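Local structure of putative uncharacterized protein (Dictyostelium purpureum, 4R12) at residues Asp73-Asn78 / Thr100-Pro105; Tyr106-Arg111 / Tyr412-Asp417; Gly93-Thr98 / Phe144-Gln149; Glu54-Tyr59 / Val82-Asn87. The protein is nicastrin, probably an essential, putatively substrate-recruiting subunit of gamma-secretase, the complex that cleaves membrane proteins such as Notch receptors and APP within the membrane. One frame throughout, in Å; residues are numbered along the deposited sequence.

Contact 1: residues Asp73-Asn78 / Thr100-Pro105; sequences DTNYFN and TKKTYP. With NAG (2-acetamido-2-deoxy-beta-D-glucopyranose), chain C; NAG (2-acetamido-2-deoxy-beta-D-glucopyranose), chain D.
The short 3-10 turn T74-Y76 lies against the extended, irregular chain 100-105, closest where N75 and K102 bring their CA atoms to 5.1 Å. N75 faces T103 with its whole amide: OD1 takes the backbone N of T103 at 3.0 Å, in the carbonyl plane and on a lone pair, while ND2 gives a hydrogen bond to T103 OG1. K102 runs out straight and bends only at its last torsion (chi4 59°), which drops NZ among T74 O (2.8 Å), T74 OG1 and F77 O (2.8 Å); Y414 OH also binds this ammonium. T74 O is shared, with F77 N and K102 NZ arriving from opposite faces of its plane. D73 forms an Asx turn, OD1 accepting from N75 N, while its OD2 pairs with R155. Both segments are loops following parallel strands of the small lobe, 67-72 and 90-96, and the first carries an N-glycan at N78. Y104 OH donates to N75 O at 2.7 Å from above the carbonyl plane, and O6 of the N78-linked sugar gives the same oxygen a second bond. That O6 sits over one face of the Y76 ring, 3.5 Å above the plane, toward the rim.

Contact 2: residues Tyr106-Arg111 / Tyr412-Asp417; sequences YSPDSR and YGYEQD
Y412 and S107 meet through a hydroxyl and a carbonyl: S107 OG donates to Y412 O at 2.6 Å, tilted 19° from the carbonyl plane. With chi1 at 173°, OG stands opposite its own backbone N, beside the carbonyl carbon; the same oxygen accepts from D109 N in an ST turn and is also bonded to N128, so one hydroxyl ties the bend S107-D109 to the other chain. The Y412 ring turns its edge to D109, whose CB lies in the ring plane 3.9 Å from CD1, and the carboxylate stands nearly perpendicular to the ring. G413 follows with positive phi, its CA 4.1 Å from D109 OD2. Its carbonyl has P108 CG at 3.2 Å, and a water donates both to G413 O and to D109 OD2, bridging the two chains. Two residues of 106-111 pack on Y414. P108 CD packs on its CB at 3.5 Å, and Y106 meets the ring as a T-shaped pair: CD2 of Y106 stands over the centre of one Y414 face, with planes at 85° and centroids 5.1 Å apart. E415 CG lies over the opposite face, at the rim. Y414 to D417 form a type I beta turn, closed by D417 N to Y414 O. The contact is a buried junction between the small-lobe loop that follows strand 90-96 and the large-lobe loop between strand 397-401 and helix 427-441. Y414 touches T74, Y412 packs on Q236 of helix 234-252, and D417 accepts from the backbone N atoms of D235 and Q236 at the start of that helix.

Contact 3: residues Gly93-Thr98 / Phe144-Gln149; sequences GIIVLT and FAIDNQ. With NAG (2-acetamido-2-deoxy-beta-D-glucopyranose), chain D.
Two neighbouring parallel strands of the small lobe, 90-96 and 143-146, pair here and then part into a loop and a helix. Their segment axes approach to 4.6 Å, at 27°. F144 is gripped through both its backbone polar atoms: its N donates to I94 O, and its O receives V96 N at 2.7 Å. I146 N continues the ladder to V96 O only weakly (3.3 Å). Past the last bridge the pairing passes to a side chain, as T98 OG1 donates to I146 O at 2.6 Å, in the carbonyl plane. The T98 chi1 of 67° sets OG1 between backbone N and carbonyl carbon, facing the other strand. I146 turns its CD1 back across the strands, 3.5 Å from I95 CG2 and 4.0 Å from L97 CD2, and I154 of helix 148-160 packs on I146. V96 and A145 lie on the other face from I95 and F144. The D147 side chain caps a backbone N of the first turn of helix 148-160, and OD1 also bonds T150 OG1. N148, in the same turn, carries an N-linked sugar whose C8 comes 3.5 Å from T98 O. Strand 90-96 also pairs with strand 67-72, as in the parallel sheet of an alpha/beta fold.

Contact 4: residues Glu54-Tyr59 / Val82-Asn87; sequences ESYNNY and VLNLHN
Mainly apolar, this contact joins helices 53-57 and 79-83 of the small lobe and the turns after them, two tyrosines of the first segment closing on the second turn. L85 CD2 fits between the tyrosines, 3.7 Å from Y56 CE2 and 3.8 Å from Y59 CD2. L85 CB adds a contact to Y59 CE2 at 3.7 Å. L85 is the centre of an inverse gamma turn, H86 N bonding to N84 O, and this tight bend carries the chain from N84 beside Y56 to N87 beside Y59. Each helix follows a strand of the small-lobe sheet, 43-50 or 67-72, and I50, V70 and I91 from three of its strands lie behind the contact: I50 touches Y56 and L85, while V70 and I91 touch Y59. Y56 presents its edge to N84, OH 3.2 Å from CB, and this hydroxyl is hydrogen-bonded to S81 O. N87 lies over one face of Y59: ND2 is 3.6 Å above the ring plane, toward the rim, and the amide is turned 71° from the ring. A chi1 of -172° sends the amide away from its own backbone N, over the ring. ND2 is also 2.9 Å from Y59 O, at an angle too poor for a hydrogen bond; it makes a weak one to Y62 O instead, and OD1 accepts from S89 N. Y59 OH is buried here without a polar partner.

Contacts 1 and 3 each touch all the others. Contact 1 is tied to contact 2, about 12 Å away between centres, by a probable bond from K102 N to Q416 OE1 (2.8 Å); segments 100-105 and 106-111 are consecutive in the chain. Contact 3, its centre also about 12 Å from that of contact 1, meets it at F77, which packs on V96 (CD1 to CG2, 3.6 Å), and both touch the N148-linked sugar. E415 of contact 2 packs on T98 of contact 3. Contact 4, about 16 Å from contact 1 between centres, meets it through Y76 and Y56, near the N78 glycan, and meets contact 3 through V82 and I94. Contacts 2 and 4 do not touch, their nearest atoms being about 8 Å apart.

Contact 1: residues Asp73-Asn78 / Thr100-Pro105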
# COMPACT_ATOMS: atom_id res chain seq x y z
N ASP A 73 -10.15 -23.16 -7.71
CA ASP A 73 -10.87 -22.68 -6.55
C ASP A 73 -9.80 -22.15 -5.62
O ASP A 73 -8.72 -22.75 -5.51
CB ASP A 73 -11.68 -23.79 -5.87
CG ASP A 73 -12.44 -23.30 -4.64
OD1 ASP A 73 -11.81 -23.18 -3.56
OD2 ASP A 73 -13.65 -23.04 -4.77
N THR A 74 -10.05 -21.03 -4.96
CA THR A 74 -8.96 -20.37 -4.26
C THR A 74 -8.41 -21.18 -3.09
O THR A 74 -7.28 -20.95 -2.66
CB THR A 74 -9.38 -18.97 -3.77
OG1 THR A 74 -8.22 -18.29 -3.29
CG2 THR A 74 -10.43 -19.06 -2.68
N ASN A 75 -9.18 -22.14 -2.58
CA ASN A 75 -8.65 -23.02 -1.53
C ASN A 75 -7.44 -23.82 -2.01
O ASN A 75 -6.63 -24.29 -1.20
CB ASN A 75 -9.72 -23.96 -1.00
CG ASN A 75 -10.40 -23.44 0.26
OD1 ASN A 75 -10.13 -22.32 0.71
ND2 ASN A 75 -11.27 -24.25 0.85
N TYR A 76 -7.30 -23.95 -3.32
CA TYR A 76 -6.18 -24.68 -3.91
C TYR A 76 -5.09 -23.78 -4.49
O TYR A 76 -4.14 -24.26 -5.10
CB TYR A 76 -6.71 -25.65 -4.96
CG TYR A 76 -7.45 -26.77 -4.31
CD1 TYR A 76 -8.79 -26.65 -3.97
CD2 TYR A 76 -6.79 -27.94 -3.96
CE1 TYR A 76 -9.47 -27.68 -3.32
CE2 TYR A 76 -7.45 -28.97 -3.32
CZ TYR A 76 -8.78 -28.83 -3.00
OH TYR A 76 -9.43 -29.87 -2.37
N PHE A 77 -5.22 -22.47 -4.26
CA PHE A 77 -4.21 -21.51 -4.69
C PHE A 77 -3.26 -21.13 -3.56
O PHE A 77 -3.54 -20.23 -2.76
CB PHE A 77 -4.87 -20.25 -5.27
CG PHE A 77 -3.88 -19.22 -5.76
CD1 PHE A 77 -2.98 -19.52 -6.78
CD2 PHE A 77 -3.84 -17.96 -5.19
CE1 PHE A 77 -2.08 -18.57 -7.25
CE2 PHE A 77 -2.93 -17.01 -5.64
CZ PHE A 77 -2.05 -17.31 -6.67
N ASN A 78 -2.19 -21.90 -3.43
CA ASN A 78 -1.13 -21.69 -2.45
C ASN A 78 0.17 -22.38 -2.94
O ASN A 78 0.10 -23.14 -3.84
CB ASN A 78 -1.55 -22.12 -1.04
CG ASN A 78 -1.66 -23.62 -0.87
OD1 ASN A 78 -0.93 -24.35 -1.46
ND2 ASN A 78 -2.58 -24.08 -0.02
N THR A 100 -15.53 -17.51 -4.46
CA THR A 100 -15.45 -17.97 -3.07
C THR A 100 -14.14 -17.47 -2.45
O THR A 100 -13.20 -17.12 -3.17
CB THR A 100 -15.50 -19.49 -2.96
OG1 THR A 100 -14.36 -20.05 -3.63
CG2 THR A 100 -16.79 -20.05 -3.57
N LYS A 101 -14.08 -17.46 -1.12
CA LYS A 101 -12.89 -17.03 -0.38
C LYS A 101 -12.15 -18.24 0.17
O LYS A 101 -12.69 -19.34 0.17
CB LYS A 101 -13.28 -16.12 0.79
CG LYS A 101 -13.75 -14.73 0.43
CD LYS A 101 -14.19 -14.01 1.72
CE LYS A 101 -14.70 -12.60 1.45
NZ LYS A 101 -13.58 -11.64 1.41
N LYS A 102 -10.94 -18.04 0.66
CA LYS A 102 -10.25 -19.13 1.34
C LYS A 102 -10.91 -19.39 2.69
O LYS A 102 -11.31 -18.45 3.36
CB LYS A 102 -8.76 -18.84 1.54
CG LYS A 102 -7.90 -19.06 0.31
CD LYS A 102 -6.42 -18.91 0.65
CE LYS A 102 -5.53 -19.49 -0.46
NZ LYS A 102 -5.77 -18.82 -1.79
N THR A 103 -11.01 -20.65 3.08
CA THR A 103 -11.58 -21.00 4.38
C THR A 103 -10.51 -21.13 5.46
O THR A 103 -10.79 -21.60 6.57
CB THR A 103 -12.36 -22.32 4.29
OG1 THR A 103 -11.47 -23.36 3.85
CG2 THR A 103 -13.52 -22.19 3.31
N TYR A 104 -9.30 -20.70 5.15
CA TYR A 104 -8.20 -20.77 6.12
C TYR A 104 -7.34 -19.52 6.04
O TYR A 104 -7.36 -18.83 5.02
CB TYR A 104 -7.36 -22.03 5.89
CG TYR A 104 -6.83 -22.21 4.48
CD1 TYR A 104 -5.65 -21.59 4.07
CD2 TYR A 104 -7.49 -23.04 3.57
CE1 TYR A 104 -5.14 -21.77 2.79
CE2 TYR A 104 -6.98 -23.23 2.27
CZ TYR A 104 -5.81 -22.59 1.89
OH TYR A 104 -5.30 -22.77 0.63
N PRO A 105 -6.57 -19.23 7.11
CA PRO A 105 -5.69 -18.05 7.04
C PRO A 105 -4.59 -18.27 6.01
O PRO A 105 -4.09 -19.38 5.85
CB PRO A 105 -5.09 -17.95 8.45
CG PRO A 105 -5.86 -18.94 9.30
CD PRO A 105 -6.40 -19.97 8.37
C1 NAG C . -2.70 -25.08 0.59
C2 NAG C . -2.85 -25.48 2.05
C3 NAG C . -3.17 -26.93 2.23
C4 NAG C . -4.33 -27.38 1.40
C5 NAG C . -4.05 -26.99 -0.05
C6 NAG C . -5.17 -27.31 -1.01
C7 NAG C . -1.41 -24.01 3.22
C8 NAG C . -0.01 -23.76 3.69
N2 NAG C . -1.66 -25.20 2.76
O3 NAG C . -3.44 -27.14 3.60
O4 NAG C . -4.36 -28.77 1.56
O5 NAG C . -3.76 -25.61 -0.16
O6 NAG C . -6.45 -27.13 -0.49
O7 NAG C . -2.23 -23.15 3.28
C1 NAG D . -19.77 -13.19 -4.65
C2 NAG D . -19.46 -13.34 -3.18
C3 NAG D . -20.57 -14.09 -2.49
C4 NAG D . -21.94 -13.53 -2.84
C5 NAG D . -22.06 -13.41 -4.36
C6 NAG D . -23.33 -12.79 -4.85
C7 NAG D . -17.18 -13.47 -2.53
C8 NAG D . -16.03 -14.37 -2.25
N2 NAG D . -18.24 -14.05 -3.02
O3 NAG D . -20.31 -14.00 -1.10
O4 NAG D . -22.92 -14.43 -2.31
O5 NAG D . -21.02 -12.55 -4.77
O6 NAG D . -23.43 -11.47 -4.34
O7 NAG D . -17.13 -12.29 -2.33
O HOH W 1 -13.18 -21.72 -1.78
O HOH W 2 -12.39 -19.48 -5.44

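Contact 2: residues Tyr106-Arg111 / Tyr412-Asp417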
# COMPACT_ATOMS: atom_id res chain seq x y z
N TYR A 106 -4.21 -17.21 5.30
CA TYR A 106 -3.23 -17.37 4.24
C TYR A 106 -2.47 -16.09 3.92
O TYR A 106 -3.08 -15.04 3.69
CB TYR A 106 -3.92 -17.89 2.95
CG TYR A 106 -2.92 -18.03 1.84
CD1 TYR A 106 -1.95 -19.02 1.92
CD2 TYR A 106 -2.91 -17.17 0.76
CE1 TYR A 106 -1.00 -19.16 0.95
CE2 TYR A 106 -1.95 -17.30 -0.25
CZ TYR A 106 -1.00 -18.31 -0.13
OH TYR A 106 -0.03 -18.48 -1.08
N SER A 107 -1.14 -16.17 3.89
CA SER A 107 -0.31 -15.06 3.41
C SER A 107 0.76 -15.55 2.44
O SER A 107 1.59 -16.40 2.79
CB SER A 107 0.35 -14.32 4.58
OG SER A 107 1.26 -13.34 4.12
N PRO A 108 0.75 -15.01 1.22
CA PRO A 108 1.76 -15.28 0.20
C PRO A 108 2.99 -14.39 0.39
O PRO A 108 3.88 -14.38 -0.45
CB PRO A 108 1.05 -14.92 -1.11
CG PRO A 108 0.18 -13.75 -0.69
CD PRO A 108 -0.26 -14.04 0.74
N ASP A 109 3.03 -13.64 1.47
CA ASP A 109 4.13 -12.70 1.67
C ASP A 109 5.25 -13.32 2.50
O ASP A 109 5.29 -14.53 2.70
CB ASP A 109 3.61 -11.42 2.32
CG ASP A 109 4.33 -10.18 1.81
OD1 ASP A 109 5.44 -9.89 2.30
OD2 ASP A 109 3.78 -9.50 0.91
N SER A 110 6.16 -12.48 2.99
CA SER A 110 7.31 -12.94 3.77
C SER A 110 6.97 -13.19 5.25
O SER A 110 6.05 -12.58 5.79
CB SER A 110 8.44 -11.90 3.68
OG SER A 110 9.46 -12.15 4.62
N ARG A 111 7.73 -14.08 5.90
CA ARG A 111 7.58 -14.33 7.34
C ARG A 111 7.98 -13.11 8.18
O ARG A 111 7.53 -12.95 9.31
CB ARG A 111 8.42 -15.54 7.78
CG ARG A 111 8.07 -16.87 7.12
CD ARG A 111 7.01 -17.64 7.91
NE ARG A 111 6.76 -18.98 7.39
CZ ARG A 111 7.29 -20.10 7.88
NH1 ARG A 111 8.13 -20.06 8.90
NH2 ARG A 111 6.99 -21.27 7.33
N TYR A 412 -2.13 -11.25 5.41
CA TYR A 412 -1.19 -10.19 5.11
C TYR A 412 -0.65 -10.27 3.67
O TYR A 412 -0.13 -11.30 3.25
CB TYR A 412 -0.02 -10.21 6.10
CG TYR A 412 0.92 -9.05 5.89
CD1 TYR A 412 1.98 -9.14 5.00
CD2 TYR A 412 0.72 -7.85 6.57
CE1 TYR A 412 2.83 -8.07 4.79
CE2 TYR A 412 1.56 -6.77 6.36
CZ TYR A 412 2.61 -6.89 5.47
OH TYR A 412 3.46 -5.82 5.25
N GLY A 413 -0.76 -9.17 2.93
CA GLY A 413 -0.23 -9.11 1.58
C GLY A 413 -1.02 -9.97 0.60
O GLY A 413 -0.46 -10.59 -0.31
N TYR A 414 -2.33 -9.98 0.77
CA TYR A 414 -3.17 -10.90 0.02
C TYR A 414 -4.57 -10.31 -0.23
O TYR A 414 -5.06 -9.53 0.59
CB TYR A 414 -3.27 -12.24 0.78
CG TYR A 414 -4.10 -13.28 0.08
CD1 TYR A 414 -3.72 -13.80 -1.15
CD2 TYR A 414 -5.27 -13.77 0.67
CE1 TYR A 414 -4.49 -14.76 -1.81
CE2 TYR A 414 -6.05 -14.73 0.03
CZ TYR A 414 -5.65 -15.21 -1.21
OH TYR A 414 -6.44 -16.16 -1.83
N GLU A 415 -5.19 -10.70 -1.35
CA GLU A 415 -6.49 -10.15 -1.78
C GLU A 415 -7.59 -10.28 -0.74
O GLU A 415 -8.51 -9.45 -0.71
CB GLU A 415 -6.95 -10.83 -3.08
CG GLU A 415 -6.91 -12.35 -2.99
CD GLU A 415 -7.75 -13.06 -4.05
OE1 GLU A 415 -8.74 -12.48 -4.52
OE2 GLU A 415 -7.41 -14.21 -4.39
N GLN A 416 -7.53 -11.31 0.10
CA GLN A 416 -8.56 -11.50 1.11
C GLN A 416 -8.41 -10.57 2.32
O GLN A 416 -9.21 -10.64 3.25
CB GLN A 416 -8.58 -12.96 1.57
CG GLN A 416 -9.92 -13.38 2.18
CD GLN A 416 -10.12 -14.89 2.16
OE1 GLN A 416 -9.75 -15.57 1.21
NE2 GLN A 416 -10.74 -15.41 3.22
N ASP A 417 -7.40 -9.70 2.31
CA ASP A 417 -7.29 -8.65 3.31
C ASP A 417 -8.22 -7.52 2.89
O ASP A 417 -7.78 -6.47 2.39
CB ASP A 417 -5.84 -8.17 3.44
CG ASP A 417 -5.65 -7.16 4.57
OD1 ASP A 417 -6.61 -6.93 5.35
OD2 ASP A 417 -4.53 -6.59 4.67
O HOH W 3 2.18 -10.64 -1.28

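Contact 3: residues Gly93-Thr98 / Phe144-Gln149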
# COMPACT_ATOMS: atom_id res chain seq x y z
N GLY A 93 -1.03 -21.97 -17.96
CA GLY A 93 -1.51 -20.81 -17.25
C GLY A 93 -2.44 -21.21 -16.14
O GLY A 93 -2.90 -22.35 -16.09
N ILE A 94 -2.73 -20.27 -15.25
CA ILE A 94 -3.66 -20.51 -14.16
C ILE A 94 -4.65 -19.35 -14.06
O ILE A 94 -4.28 -18.19 -14.21
CB ILE A 94 -2.92 -20.69 -12.82
CG1 ILE A 94 -2.13 -22.00 -12.83
CG2 ILE A 94 -3.89 -20.69 -11.63
CD1 ILE A 94 -1.20 -22.15 -11.66
N ILE A 95 -5.92 -19.69 -13.83
CA ILE A 95 -6.94 -18.71 -13.50
C ILE A 95 -7.41 -18.97 -12.08
O ILE A 95 -7.81 -20.09 -11.74
CB ILE A 95 -8.14 -18.78 -14.45
CG1 ILE A 95 -7.69 -18.53 -15.89
CG2 ILE A 95 -9.22 -17.79 -14.03
CD1 ILE A 95 -8.79 -18.71 -16.93
N VAL A 96 -7.34 -17.94 -11.25
CA VAL A 96 -7.77 -18.07 -9.86
C VAL A 96 -9.15 -17.45 -9.69
O VAL A 96 -9.37 -16.27 -10.01
CB VAL A 96 -6.75 -17.43 -8.88
CG1 VAL A 96 -7.28 -17.49 -7.43
CG2 VAL A 96 -5.38 -18.12 -9.01
N LEU A 97 -10.07 -18.25 -9.18
CA LEU A 97 -11.45 -17.83 -8.99
C LEU A 97 -11.61 -17.03 -7.70
O LEU A 97 -10.99 -17.36 -6.68
CB LEU A 97 -12.37 -19.06 -8.98
CG LEU A 97 -12.27 -20.00 -10.19
CD1 LEU A 97 -13.00 -21.30 -9.89
CD2 LEU A 97 -12.83 -19.36 -11.45
N THR A 98 -12.42 -15.99 -7.74
CA THR A 98 -12.67 -15.20 -6.54
C THR A 98 -14.15 -15.17 -6.17
O THR A 98 -14.56 -14.27 -5.43
CB THR A 98 -12.19 -13.75 -6.71
OG1 THR A 98 -12.99 -13.09 -7.70
CG2 THR A 98 -10.73 -13.71 -7.15
N PHE A 144 -3.78 -15.30 -13.77
CA PHE A 144 -4.78 -14.24 -13.61
C PHE A 144 -5.79 -14.60 -12.52
O PHE A 144 -6.25 -15.74 -12.45
CB PHE A 144 -5.59 -14.00 -14.89
CG PHE A 144 -4.84 -13.31 -16.00
CD1 PHE A 144 -3.60 -13.74 -16.42
CD2 PHE A 144 -5.43 -12.26 -16.69
CE1 PHE A 144 -2.94 -13.12 -17.48
CE2 PHE A 144 -4.78 -11.64 -17.75
CZ PHE A 144 -3.53 -12.07 -18.14
N ALA A 145 -6.17 -13.60 -11.72
CA ALA A 145 -7.42 -13.68 -10.99
C ALA A 145 -8.51 -13.00 -11.82
O ALA A 145 -8.21 -12.20 -12.71
CB ALA A 145 -7.29 -13.04 -9.61
N ILE A 146 -9.76 -13.32 -11.52
CA ILE A 146 -10.90 -12.72 -12.22
C ILE A 146 -11.95 -12.35 -11.19
O ILE A 146 -11.98 -12.93 -10.10
CB ILE A 146 -11.50 -13.68 -13.27
CG1 ILE A 146 -11.56 -15.11 -12.73
CG2 ILE A 146 -10.68 -13.63 -14.57
CD1 ILE A 146 -12.28 -16.06 -13.65
N ASP A 147 -12.82 -11.40 -11.53
CA ASP A 147 -13.79 -10.91 -10.55
C ASP A 147 -14.86 -11.94 -10.24
O ASP A 147 -14.87 -13.04 -10.79
CB ASP A 147 -14.42 -9.58 -11.01
CG ASP A 147 -15.44 -9.75 -12.15
OD1 ASP A 147 -15.74 -10.88 -12.58
OD2 ASP A 147 -15.96 -8.72 -12.61
N ASN A 148 -15.78 -11.59 -9.35
CA ASN A 148 -16.79 -12.53 -8.85
C ASN A 148 -17.68 -13.09 -9.94
O ASN A 148 -17.75 -14.27 -10.12
CB ASN A 148 -17.65 -11.90 -7.76
CG ASN A 148 -18.43 -12.90 -6.95
OD1 ASN A 148 -18.87 -13.90 -7.43
ND2 ASN A 148 -18.60 -12.61 -5.71
N GLN A 149 -18.34 -12.21 -10.64
CA GLN A 149 -19.25 -12.59 -11.71
C GLN A 149 -18.55 -13.47 -12.75
O GLN A 149 -19.05 -14.53 -13.12
CB GLN A 149 -19.83 -11.33 -12.36
CG GLN A 149 -20.63 -11.57 -13.63
CD GLN A 149 -21.48 -10.37 -14.01
OE1 GLN A 149 -22.20 -9.82 -13.17
NE2 GLN A 149 -21.41 -9.96 -15.27
C1 NAG D . -19.77 -13.19 -4.65
C2 NAG D . -19.46 -13.34 -3.18
C3 NAG D . -20.57 -14.09 -2.49
C4 NAG D . -21.94 -13.53 -2.84
C5 NAG D . -22.06 -13.41 -4.36
C6 NAG D . -23.33 -12.79 -4.85
C7 NAG D . -17.18 -13.47 -2.53
C8 NAG D . -16.03 -14.37 -2.25
N2 NAG D . -18.24 -14.05 -3.02
O3 NAG D . -20.31 -14.00 -1.10
O4 NAG D . -22.92 -14.43 -2.31
O5 NAG D . -21.02 -12.55 -4.77
O6 NAG D . -23.43 -11.47 -4.34
O7 NAG D . -17.13 -12.29 -2.33

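Contact 4: residues Glu54-Tyr59 / Val82-Asn87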
# COMPACT_ATOMS: atom_id res chain seq x y z
N GLU A 54 -10.32 -34.50 -5.31
CA GLU A 54 -10.50 -35.44 -6.41
C GLU A 54 -9.95 -34.87 -7.70
O GLU A 54 -9.15 -35.52 -8.37
CB GLU A 54 -11.97 -35.81 -6.60
CG GLU A 54 -12.21 -36.67 -7.85
CD GLU A 54 -13.66 -37.06 -8.05
OE1 GLU A 54 -14.53 -36.17 -8.20
OE2 GLU A 54 -13.94 -38.28 -8.08
N SER A 55 -10.39 -33.67 -8.07
CA SER A 55 -9.94 -33.06 -9.31
C SER A 55 -8.47 -32.67 -9.21
O SER A 55 -7.76 -32.65 -10.22
CB SER A 55 -10.81 -31.84 -9.68
OG SER A 55 -10.92 -30.93 -8.60
N TYR A 56 -8.02 -32.37 -8.00
CA TYR A 56 -6.60 -32.11 -7.77
C TYR A 56 -5.78 -33.35 -8.15
O TYR A 56 -4.89 -33.27 -9.00
CB TYR A 56 -6.33 -31.72 -6.31
CG TYR A 56 -4.90 -31.30 -6.10
CD1 TYR A 56 -3.92 -32.23 -5.81
CD2 TYR A 56 -4.52 -29.97 -6.22
CE1 TYR A 56 -2.61 -31.86 -5.64
CE2 TYR A 56 -3.20 -29.58 -6.05
CZ TYR A 56 -2.25 -30.54 -5.77
OH TYR A 56 -0.94 -30.18 -5.59
N ASN A 57 -6.08 -34.49 -7.53
CA ASN A 57 -5.37 -35.73 -7.81
C ASN A 57 -5.51 -36.20 -9.26
O ASN A 57 -4.57 -36.76 -9.83
CB ASN A 57 -5.85 -36.84 -6.88
CG ASN A 57 -5.44 -36.60 -5.44
OD1 ASN A 57 -4.37 -36.06 -5.17
ND2 ASN A 57 -6.30 -37.01 -4.51
N ASN A 58 -6.67 -35.98 -9.86
CA ASN A 58 -6.89 -36.40 -11.24
C ASN A 58 -6.19 -35.51 -12.26
O ASN A 58 -6.29 -35.72 -13.47
CB ASN A 58 -8.39 -36.44 -11.55
CG ASN A 58 -9.09 -37.57 -10.81
OD1 ASN A 58 -8.45 -38.53 -10.36
ND2 ASN A 58 -10.42 -37.48 -10.70
N TYR A 59 -5.47 -34.50 -11.77
CA TYR A 59 -4.67 -33.66 -12.66
C TYR A 59 -3.41 -34.40 -13.12
O TYR A 59 -3.00 -34.28 -14.26
CB TYR A 59 -4.29 -32.35 -11.98
CG TYR A 59 -3.33 -31.52 -12.79
CD1 TYR A 59 -3.77 -30.80 -13.90
CD2 TYR A 59 -1.98 -31.45 -12.46
CE1 TYR A 59 -2.89 -30.04 -14.65
CE2 TYR A 59 -1.09 -30.69 -13.20
CZ TYR A 59 -1.55 -29.99 -14.30
OH TYR A 59 -0.68 -29.23 -15.05
N VAL A 82 0.08 -25.51 -5.75
CA VAL A 82 0.38 -25.16 -7.13
C VAL A 82 1.73 -25.75 -7.57
O VAL A 82 1.84 -26.26 -8.68
CB VAL A 82 0.38 -23.62 -7.34
CG1 VAL A 82 0.96 -23.26 -8.70
CG2 VAL A 82 -1.04 -23.05 -7.20
N LEU A 83 2.73 -25.70 -6.70
CA LEU A 83 4.05 -26.17 -7.10
C LEU A 83 4.07 -27.68 -7.32
O LEU A 83 4.94 -28.19 -8.02
CB LEU A 83 5.12 -25.77 -6.07
CG LEU A 83 5.43 -24.27 -6.01
CD1 LEU A 83 6.80 -23.99 -5.43
CD2 LEU A 83 5.31 -23.63 -7.38
N ASN A 84 3.10 -28.40 -6.75
CA ASN A 84 3.00 -29.85 -6.92
C ASN A 84 2.36 -30.27 -8.23
O ASN A 84 2.38 -31.45 -8.58
CB ASN A 84 2.20 -30.46 -5.78
CG ASN A 84 3.06 -30.83 -4.63
OD1 ASN A 84 4.23 -31.19 -4.81
ND2 ASN A 84 2.51 -30.75 -3.42
N LEU A 85 1.78 -29.32 -8.94
CA LEU A 85 1.17 -29.61 -10.22
C LEU A 85 2.24 -29.91 -11.25
O LEU A 85 2.53 -29.08 -12.10
CB LEU A 85 0.29 -28.45 -10.67
CG LEU A 85 -0.80 -28.10 -9.66
CD1 LEU A 85 -1.65 -26.93 -10.14
CD2 LEU A 85 -1.66 -29.33 -9.37
N HIS A 86 2.85 -31.09 -11.15
CA HIS A 86 3.76 -31.59 -12.18
C HIS A 86 2.97 -32.49 -13.14
O HIS A 86 2.27 -33.41 -12.70
CB HIS A 86 4.93 -32.38 -11.57
CG HIS A 86 5.46 -31.81 -10.29
ND1 HIS A 86 6.10 -30.59 -10.22
CD2 HIS A 86 5.47 -32.31 -9.03
CE1 HIS A 86 6.48 -30.36 -8.97
NE2 HIS A 86 6.10 -31.39 -8.22
N ASN A 87 3.02 -32.23 -14.43
CA ASN A 87 2.26 -32.99 -15.41
C ASN A 87 3.05 -33.26 -16.69
O ASN A 87 3.96 -32.54 -17.03
CB ASN A 87 0.98 -32.25 -15.76
CG ASN A 87 0.05 -33.07 -16.61
OD1 ASN A 87 0.46 -33.68 -17.58
ND2 ASN A 87 -1.22 -33.06 -16.26